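Local coordinates for protein xyloglucan-specific endo-beta-1,4-glucanase BoGH9A (Bacteroides ovatus, PDB 6DHT) that cleaves internal beta-1,4-glucosidic linkages in the backbone of xyloglucans, releasing xyloglucan oligosaccharides, at residues Asp168-Ser182 with Ser546-Val558. Sequence-based numbering, arbitrary orientation. Where two conformers were deposited one is given.
Sequences DAGDYNKYIVNSGYS and SNEVAINWNAALV. With IMD (imidazole), chain B.
Asn178 ND2 donates to Asn552 OD1 at 3.0 Å. The amide planes stand 78° apart, and the donor lies 62° out of the acceptor's carbonyl plane, off its lone pairs. The same nitrogen reaches Asp168 OD1 at 2.8 Å, nearly in its own amide plane, while Tyr333 binds Asp168 OD2, so both carboxylate oxygens are held. Replacing Asn178 with alanine would probably leave Asp168 OD1 and Asn552 OD1 without their shared donor. Ile551 crosses Asp168 at about a right angle: its CD1, at the end of a branch lodged between backbone N and carbonyl carbon, lies 3.4 Å from Asp168 OD1 and also meets Ser179 CB. Ile551 N bonds to Asp168 O (2.9 Å), fixing the loop against the helix start. Beyond Ala169, one water donates to Asp171 OD1 (2.8 Å) and Glu548 OE2 (2.7 Å), bridging the predicted nucleophile and proton donor. Imidazole N1 donates to the same Glu548 OE2, and its ring lies over a Trp553 face. Tyr175 OH and Asn173 ND2 both grip Asp171 OD2; predicted active-site His497 holds Glu548 OE1. The axes of helices 176-182 and 551-558 approach to 9.0 Å, 7° from parallel, consistent with the (alpha/alpha)6 barrel of family 9, whose loops carry the predicted catalytic acids.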
# COMPACT_ATOMS: atom_id res chain seq x y z
N ASP A 168 8.54 -6.03 -7.93
CA ASP A 168 7.19 -5.51 -7.81
C ASP A 168 6.32 -6.27 -6.81
O ASP A 168 5.49 -5.66 -6.12
CB ASP A 168 6.49 -5.57 -9.16
CG ASP A 168 5.26 -4.69 -9.22
OD1 ASP A 168 5.37 -3.48 -8.90
OD2 ASP A 168 4.20 -5.19 -9.63
N ALA A 169 6.43 -7.60 -6.78
CA ALA A 169 5.36 -8.37 -6.19
C ALA A 169 5.81 -9.81 -6.03
O ALA A 169 6.93 -10.07 -5.60
CB ALA A 169 4.13 -8.26 -7.10
N GLY A 170 4.93 -10.76 -6.38
CA GLY A 170 5.32 -12.15 -6.39
C GLY A 170 6.26 -12.50 -7.52
O GLY A 170 6.83 -13.61 -7.51
N ASP A 171 6.42 -11.59 -8.49
CA ASP A 171 7.36 -11.70 -9.62
C ASP A 171 8.58 -10.79 -9.41
O ASP A 171 8.62 -9.98 -8.46
CB ASP A 171 6.68 -11.37 -10.95
CG ASP A 171 6.26 -9.93 -11.06
OD1 ASP A 171 5.45 -9.50 -10.19
OD2 ASP A 171 6.70 -9.28 -12.04
N TYR A 172 9.54 -10.86 -10.33
CA TYR A 172 10.84 -10.22 -10.16
C TYR A 172 11.08 -9.03 -11.11
O TYR A 172 12.19 -8.56 -11.24
CB TYR A 172 11.94 -11.26 -10.37
CG TYR A 172 12.05 -12.36 -9.33
CD1 TYR A 172 12.03 -12.09 -7.96
CD2 TYR A 172 12.23 -13.69 -9.72
CE1 TYR A 172 12.18 -13.10 -7.03
CE2 TYR A 172 12.37 -14.69 -8.81
CZ TYR A 172 12.33 -14.43 -7.44
OH TYR A 172 12.48 -15.39 -6.48
N ASN A 173 10.02 -8.54 -11.74
CA ASN A 173 10.12 -7.41 -12.64
C ASN A 173 9.89 -6.07 -11.93
O ASN A 173 9.44 -6.08 -10.79
CB ASN A 173 9.14 -7.65 -13.79
CG ASN A 173 9.40 -8.99 -14.45
OD1 ASN A 173 10.45 -9.15 -15.08
ND2 ASN A 173 8.52 -9.95 -14.23
N LYS A 174 10.25 -4.97 -12.56
CA LYS A 174 10.23 -3.65 -11.92
C LYS A 174 9.42 -2.72 -12.81
O LYS A 174 9.74 -2.58 -13.99
CB LYS A 174 11.64 -3.12 -11.73
CG LYS A 174 12.54 -4.11 -11.01
CD LYS A 174 13.90 -3.57 -10.64
CE LYS A 174 14.65 -3.07 -11.86
NZ LYS A 174 16.09 -2.86 -11.56
N TYR A 175 8.39 -2.08 -12.27
CA TYR A 175 7.42 -1.35 -13.07
C TYR A 175 7.31 0.10 -12.60
O TYR A 175 7.09 0.35 -11.41
CB TYR A 175 6.05 -1.98 -12.92
CG TYR A 175 5.96 -3.48 -13.21
CD1 TYR A 175 6.40 -4.42 -12.27
CD2 TYR A 175 5.40 -3.98 -14.39
CE1 TYR A 175 6.30 -5.79 -12.49
CE2 TYR A 175 5.30 -5.35 -14.62
CZ TYR A 175 5.75 -6.25 -13.67
OH TYR A 175 5.63 -7.63 -13.89
N ILE A 176 7.43 1.06 -13.51
CA ILE A 176 7.42 2.47 -13.14
C ILE A 176 6.05 2.94 -12.63
O ILE A 176 5.97 3.69 -11.64
CB ILE A 176 7.87 3.34 -14.35
CG1 ILE A 176 9.38 3.20 -14.61
CG2 ILE A 176 7.54 4.80 -14.09
CD1 ILE A 176 10.28 3.77 -13.52
N VAL A 177 4.97 2.51 -13.26
CA VAL A 177 3.65 2.95 -12.82
C VAL A 177 3.41 2.51 -11.39
O VAL A 177 3.07 3.33 -10.51
CB VAL A 177 2.56 2.44 -13.77
CG1 VAL A 177 1.18 2.54 -13.16
CG2 VAL A 177 2.63 3.22 -15.08
N ASN A 178 3.61 1.22 -11.13
CA ASN A 178 3.24 0.72 -9.82
C ASN A 178 4.19 1.22 -8.74
O ASN A 178 3.75 1.57 -7.64
CB ASN A 178 3.22 -0.80 -9.83
CG ASN A 178 2.40 -1.36 -8.72
OD1 ASN A 178 1.30 -0.87 -8.45
ND2 ASN A 178 2.94 -2.34 -8.02
N SER A 179 5.48 1.30 -9.02
CA SER A 179 6.39 1.73 -7.96
C SER A 179 6.31 3.24 -7.73
O SER A 179 6.44 3.67 -6.59
CB SER A 179 7.82 1.22 -8.20
OG SER A 179 8.42 1.84 -9.30
N GLY A 180 6.07 4.02 -8.78
CA GLY A 180 5.86 5.44 -8.66
C GLY A 180 4.63 5.74 -7.83
O GLY A 180 4.67 6.60 -6.94
N TYR A 181 3.54 5.07 -8.13
CA TYR A 181 2.30 5.18 -7.36
C TYR A 181 2.54 4.82 -5.89
O TYR A 181 2.09 5.51 -4.95
CB TYR A 181 1.24 4.23 -7.91
CG TYR A 181 0.15 4.01 -6.91
CD1 TYR A 181 -0.86 4.95 -6.72
CD2 TYR A 181 0.15 2.87 -6.14
CE1 TYR A 181 -1.86 4.72 -5.76
CE2 TYR A 181 -0.80 2.65 -5.18
CZ TYR A 181 -1.81 3.58 -4.99
OH TYR A 181 -2.79 3.34 -4.04
N SER A 182 3.24 3.71 -5.68
CA SER A 182 3.46 3.21 -4.33
C SER A 182 4.21 4.21 -3.45
O SER A 182 3.83 4.49 -2.30
CB SER A 182 4.21 1.89 -4.35
OG SER A 182 3.42 0.83 -4.94
N SER A 546 -5.73 -14.98 -4.83
CA SER A 546 -6.09 -14.59 -3.45
C SER A 546 -4.93 -14.39 -2.49
O SER A 546 -5.14 -13.81 -1.40
CB SER A 546 -7.07 -15.61 -2.82
OG SER A 546 -6.43 -16.79 -2.34
N ASN A 547 -3.73 -14.85 -2.85
CA ASN A 547 -2.62 -14.89 -1.90
C ASN A 547 -1.33 -14.24 -2.44
O ASN A 547 -0.25 -14.52 -1.96
CB ASN A 547 -2.34 -16.36 -1.47
CG ASN A 547 -1.92 -16.47 -0.03
OD1 ASN A 547 -2.32 -15.66 0.83
ND2 ASN A 547 -1.20 -17.55 0.30
N GLU A 548 -1.47 -13.39 -3.45
CA GLU A 548 -0.37 -12.62 -4.02
C GLU A 548 0.05 -11.49 -3.06
O GLU A 548 -0.72 -11.09 -2.19
CB GLU A 548 -0.83 -12.05 -5.38
CG GLU A 548 -0.02 -10.94 -6.03
CD GLU A 548 1.31 -11.33 -6.61
OE1 GLU A 548 1.94 -12.31 -6.14
OE2 GLU A 548 1.78 -10.55 -7.47
N VAL A 549 1.30 -11.06 -3.19
CA VAL A 549 1.79 -9.89 -2.44
C VAL A 549 2.31 -8.89 -3.45
O VAL A 549 2.64 -9.23 -4.58
CB VAL A 549 2.90 -10.30 -1.43
CG1 VAL A 549 2.37 -11.31 -0.43
CG2 VAL A 549 4.15 -10.84 -2.17
N ALA A 550 2.35 -7.62 -3.09
CA ALA A 550 2.75 -6.57 -4.03
C ALA A 550 3.12 -5.27 -3.35
O ALA A 550 2.54 -4.93 -2.31
CB ALA A 550 1.63 -6.30 -5.00
N ILE A 551 4.04 -4.53 -3.94
CA ILE A 551 4.46 -3.26 -3.34
C ILE A 551 3.31 -2.26 -3.21
O ILE A 551 3.30 -1.47 -2.25
CB ILE A 551 5.66 -2.62 -4.06
CG1 ILE A 551 5.36 -2.35 -5.53
CG2 ILE A 551 6.91 -3.45 -3.85
CD1 ILE A 551 6.43 -1.55 -6.29
N ASN A 552 2.36 -2.25 -4.14
CA ASN A 552 1.25 -1.30 -4.04
C ASN A 552 0.29 -1.69 -2.96
O ASN A 552 -0.38 -0.84 -2.40
CB ASN A 552 0.55 -1.09 -5.38
CG ASN A 552 0.10 -2.38 -6.03
OD1 ASN A 552 0.87 -3.35 -6.16
ND2 ASN A 552 -1.15 -2.40 -6.45
N TRP A 553 0.21 -2.98 -2.66
CA TRP A 553 -0.64 -3.46 -1.59
C TRP A 553 0.03 -3.18 -0.25
O TRP A 553 -0.62 -2.72 0.69
CB TRP A 553 -0.94 -4.96 -1.77
CG TRP A 553 -1.72 -5.23 -3.02
CD1 TRP A 553 -2.29 -4.31 -3.82
CD2 TRP A 553 -2.03 -6.51 -3.60
NE1 TRP A 553 -2.93 -4.91 -4.86
CE2 TRP A 553 -2.77 -6.26 -4.76
CE3 TRP A 553 -1.74 -7.82 -3.25
CZ2 TRP A 553 -3.26 -7.28 -5.58
CZ3 TRP A 553 -2.21 -8.84 -4.07
CH2 TRP A 553 -2.96 -8.56 -5.21
N ASN A 554 1.34 -3.37 -0.16
CA ASN A 554 2.06 -2.98 1.04
C ASN A 554 2.14 -1.47 1.24
O ASN A 554 2.22 -1.01 2.39
CB ASN A 554 3.42 -3.63 1.13
CG ASN A 554 3.40 -4.79 2.08
OD1 ASN A 554 2.65 -5.74 1.87
ND2 ASN A 554 4.15 -4.69 3.15
N ALA A 555 2.09 -0.69 0.15
CA ALA A 555 2.09 0.76 0.29
C ALA A 555 0.84 1.19 1.03
O ALA A 555 0.89 2.06 1.89
CB ALA A 555 2.16 1.43 -1.07
N ALA A 556 -0.28 0.56 0.69
CA ALA A 556 -1.55 0.83 1.38
C ALA A 556 -1.46 0.47 2.85
O ALA A 556 -1.94 1.20 3.72
CB ALA A 556 -2.68 0.07 0.72
N LEU A 557 -0.89 -0.69 3.13
CA LEU A 557 -0.70 -1.10 4.53
C LEU A 557 0.20 -0.15 5.30
O LEU A 557 -0.12 0.23 6.42
CB LEU A 557 -0.13 -2.51 4.57
CG LEU A 557 0.13 -3.11 5.94
CD1 LEU A 557 -1.17 -3.22 6.75
CD2 LEU A 557 0.82 -4.46 5.82
N VAL A 558 1.32 0.25 4.72
CA VAL A 558 2.18 1.24 5.38
C VAL A 558 1.41 2.53 5.63
O VAL A 558 1.48 3.12 6.72
CB VAL A 558 3.40 1.56 4.49
CG1 VAL A 558 4.12 2.83 4.96
CG2 VAL A 558 4.40 0.42 4.45
N1 IMD B . 0.67 -8.18 -8.00
C2 IMD B . 1.21 -7.25 -8.83
N3 IMD B . 0.48 -6.12 -8.71
C4 IMD B . -0.53 -6.34 -7.84
C5 IMD B . -0.41 -7.64 -7.39
O HOH W 1 3.31 -11.15 -9.61
O HOH W 2 -2.62 0.67 -3.15